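Local coordinates for StiE protein (Stigmatella aurantiaca, PDB 6ECX) that is a modular polyketide synthase whose O-methyltransferase domain, the part in this chain, binds S-adenosylmethionine, the methyl donor, at residues A[40-45]-A[232-237]. Residues are numbered along the deposited sequence; the frame is centred on the assembly and turned at random.
Sequences WGVFQE and VDVSNE
The Val42 side chain runs alongside that of Glu237. Its CG1 stands anti to the backbone N (chi1 168°) and rests 3.6 Å from Glu237 CB. The other branch, CG2, meets Val234 CG1 at a looser 4.2 Å, so one methyl packs on the first turn of helix 235-242 and the other on the residue before it. Val234 is the N-cap residue of that helix.

Phe43 makes the one direct hydrogen bond between the segments. Its backbone N donates to Glu237 O at 3.1 Å, from above the carbonyl plane rather than along a lone pair. Phe43 O faces back toward Glu237 and takes a CA-H...O contact from Glu237 CA at 3.3 Å. The Phe43 ring turns from helix 235-242 to Arg68, in a cation-pi contact.

Gln44 brings its CA near Glu237 CG, and its carbonyl reaches the helix through water. One water donates to Gln44 O at 2.7 Å and to Glu237 OE2 at 2.8 Å. Asn236 ND2 donates a hydrogen bond to the same carboxylate oxygen from above its plane at 2.9 Å. These two bonds help fix the turn of the Glu237 carboxylate. The Glu237 side chain is bent at chi2 (72°).

The 40-45 loop thus lies between helix 64-80 and the start of helix 235-242. Val42 touches Leu76 on the first and is backbone hydrogen-bonded to Ala72, while Tyr315 packs on Val42 and Glu237. Behind Val234, strand 226-233 joins the mixed sheet of this Rossmann-like methyltransferase beside strand 283-292.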
loop_
_atom_site.group_PDB
_atom_site.type_symbol
_atom_site.label_atom_id
_atom_site.label_comp_id
_atom_site.label_asym_id
_atom_site.label_seq_id
_atom_site.Cartn_x
_atom_site.Cartn_y
_atom_site.Cartn_z
ATOM N N TRP A 40 -7.502 0.101 -3.199
ATOM C CA TRP A 40 -8.906 0.470 -3.293
ATOM C C TRP A 40 -9.385 0.937 -1.926
ATOM O O TRP A 40 -9.193 0.233 -0.928
ATOM C CB TRP A 40 -9.698 -0.708 -3.859
ATOM C CG TRP A 40 -9.163 -1.061 -5.243
ATOM C CD1 TRP A 40 -9.377 -0.362 -6.395
ATOM C CD2 TRP A 40 -8.280 -2.146 -5.597
ATOM N NE1 TRP A 40 -8.711 -0.949 -7.443
ATOM C CE2 TRP A 40 -8.032 -2.045 -6.983
ATOM C CE3 TRP A 40 -7.692 -3.199 -4.882
ATOM C CZ2 TRP A 40 -7.225 -2.955 -7.667
ATOM C CZ3 TRP A 40 -6.887 -4.100 -5.568
ATOM C CH2 TRP A 40 -6.663 -3.971 -6.944
ATOM N N GLY A 41 -10.037 2.110 -1.895
ATOM C CA GLY A 41 -9.882 3.045 -0.792
ATOM C C GLY A 41 -10.923 3.302 0.284
ATOM O O GLY A 41 -11.712 2.432 0.656
ATOM N N VAL A 42 -10.897 4.528 0.808
ATOM C CA VAL A 42 -11.535 4.887 2.070
ATOM C C VAL A 42 -12.946 5.401 1.797
ATOM O O VAL A 42 -13.132 6.504 1.274
ATOM C CB VAL A 42 -10.693 5.923 2.834
ATOM C CG1 VAL A 42 -11.463 6.526 3.999
ATOM C CG2 VAL A 42 -9.397 5.290 3.323
ATOM N N PHE A 43 -13.944 4.591 2.135
ATOM C CA PHE A 43 -15.338 5.021 2.177
ATOM C C PHE A 43 -15.652 5.397 3.620
ATOM O O PHE A 43 -15.683 4.529 4.497
ATOM C CB PHE A 43 -16.282 3.920 1.689
ATOM C CG PHE A 43 -16.476 3.878 0.188
ATOM C CD1 PHE A 43 -15.400 3.952 -0.673
ATOM C CD2 PHE A 43 -17.742 3.729 -0.354
ATOM C CE1 PHE A 43 -15.581 3.903 -2.047
ATOM C CE2 PHE A 43 -17.920 3.673 -1.732
ATOM C CZ PHE A 43 -16.842 3.766 -2.574
ATOM N N GLN A 44 -15.881 6.691 3.870
ATOM C CA GLN A 44 -16.186 7.123 5.231
ATOM C C GLN A 44 -17.467 6.466 5.732
ATOM O O GLN A 44 -17.583 6.132 6.920
ATOM C CB GLN A 44 -16.293 8.651 5.300
ATOM C CG GLN A 44 -15.044 9.408 4.843
ATOM C CD GLN A 44 -15.083 9.775 3.366
ATOM O OE1 GLN A 44 -15.803 9.157 2.577
ATOM N NE2 GLN A 44 -14.313 10.794 2.988
ATOM N N GLU A 45 -18.431 6.259 4.836
ATOM C CA GLU A 45 -19.655 5.530 5.140
ATOM C C GLU A 45 -19.998 4.619 3.968
ATOM O O GLU A 45 -19.541 4.825 2.839
ATOM C CB GLU A 45 -20.839 6.475 5.427
ATOM C CG GLU A 45 -20.717 7.289 6.708
ATOM C CD GLU A 45 -20.679 6.427 7.961
ATOM O OE1 GLU A 45 -21.213 5.295 7.921
ATOM O OE2 GLU A 45 -20.109 6.880 8.982
ATOM N N VAL A 232 -2.648 4.754 11.266
ATOM C CA VAL A 232 -4.091 4.953 11.164
ATOM C C VAL A 232 -4.731 3.656 10.665
ATOM O O VAL A 232 -4.283 3.070 9.670
ATOM C CB VAL A 232 -4.428 6.141 10.242
ATOM C CG1 VAL A 232 -5.941 6.239 10.017
ATOM C CG2 VAL A 232 -3.917 7.463 10.857
ATOM N N ASP A 233 -5.784 3.223 11.352
ATOM C CA ASP A 233 -6.506 2.003 11.031
ATOM C C ASP A 233 -7.712 2.388 10.178
ATOM O O ASP A 233 -8.663 3.005 10.673
ATOM C CB ASP A 233 -6.924 1.303 12.320
ATOM C CG ASP A 233 -7.607 -0.023 12.081
ATOM O OD1 ASP A 233 -7.854 -0.401 10.923
ATOM O OD2 ASP A 233 -7.913 -0.692 13.082
ATOM N N VAL A 234 -7.670 2.040 8.895
ATOM C CA VAL A 234 -8.779 2.320 7.993
ATOM C C VAL A 234 -9.552 1.045 7.646
ATOM O O VAL A 234 -10.241 0.998 6.623
ATOM C CB VAL A 234 -8.300 3.049 6.726
ATOM C CG1 VAL A 234 -7.689 4.414 7.075
ATOM C CG2 VAL A 234 -7.274 2.205 5.975
ATOM N N SER A 235 -9.447 0.012 8.491
ATOM C CA SER A 235 -10.160 -1.249 8.257
ATOM C C SER A 235 -11.643 -1.021 7.996
ATOM O O SER A 235 -12.229 -1.627 7.081
ATOM C CB SER A 235 -9.994 -2.185 9.459
ATOM O OG SER A 235 -8.630 -2.490 9.697
ATOM N N ASN A 236 -12.270 -0.155 8.800
ATOM C CA ASN A 236 -13.715 0.045 8.699
ATOM C C ASN A 236 -14.091 0.690 7.371
ATOM O O ASN A 236 -15.131 0.360 6.782
ATOM C CB ASN A 236 -14.206 0.905 9.864
ATOM C CG ASN A 236 -15.650 1.358 9.685
ATOM O OD1 ASN A 236 -16.577 0.592 9.914
ATOM N ND2 ASN A 236 -15.839 2.607 9.265
ATOM N N GLU A 237 -13.251 1.606 6.885
ATOM C CA GLU A 237 -13.568 2.357 5.681
ATOM C C GLU A 237 -13.210 1.585 4.423
ATOM O O GLU A 237 -13.860 1.757 3.385
ATOM C CB GLU A 237 -12.840 3.702 5.698
ATOM C CG GLU A 237 -13.366 4.654 6.784
ATOM C CD GLU A 237 -12.966 4.239 8.193
ATOM O OE1 GLU A 237 -11.890 3.622 8.350
ATOM O OE2 GLU A 237 -13.728 4.530 9.143
HETATM O O HOH W 1 -15.656 6.535 8.705
HETATM O O HOH W 2 -18.830 3.911 8.526
#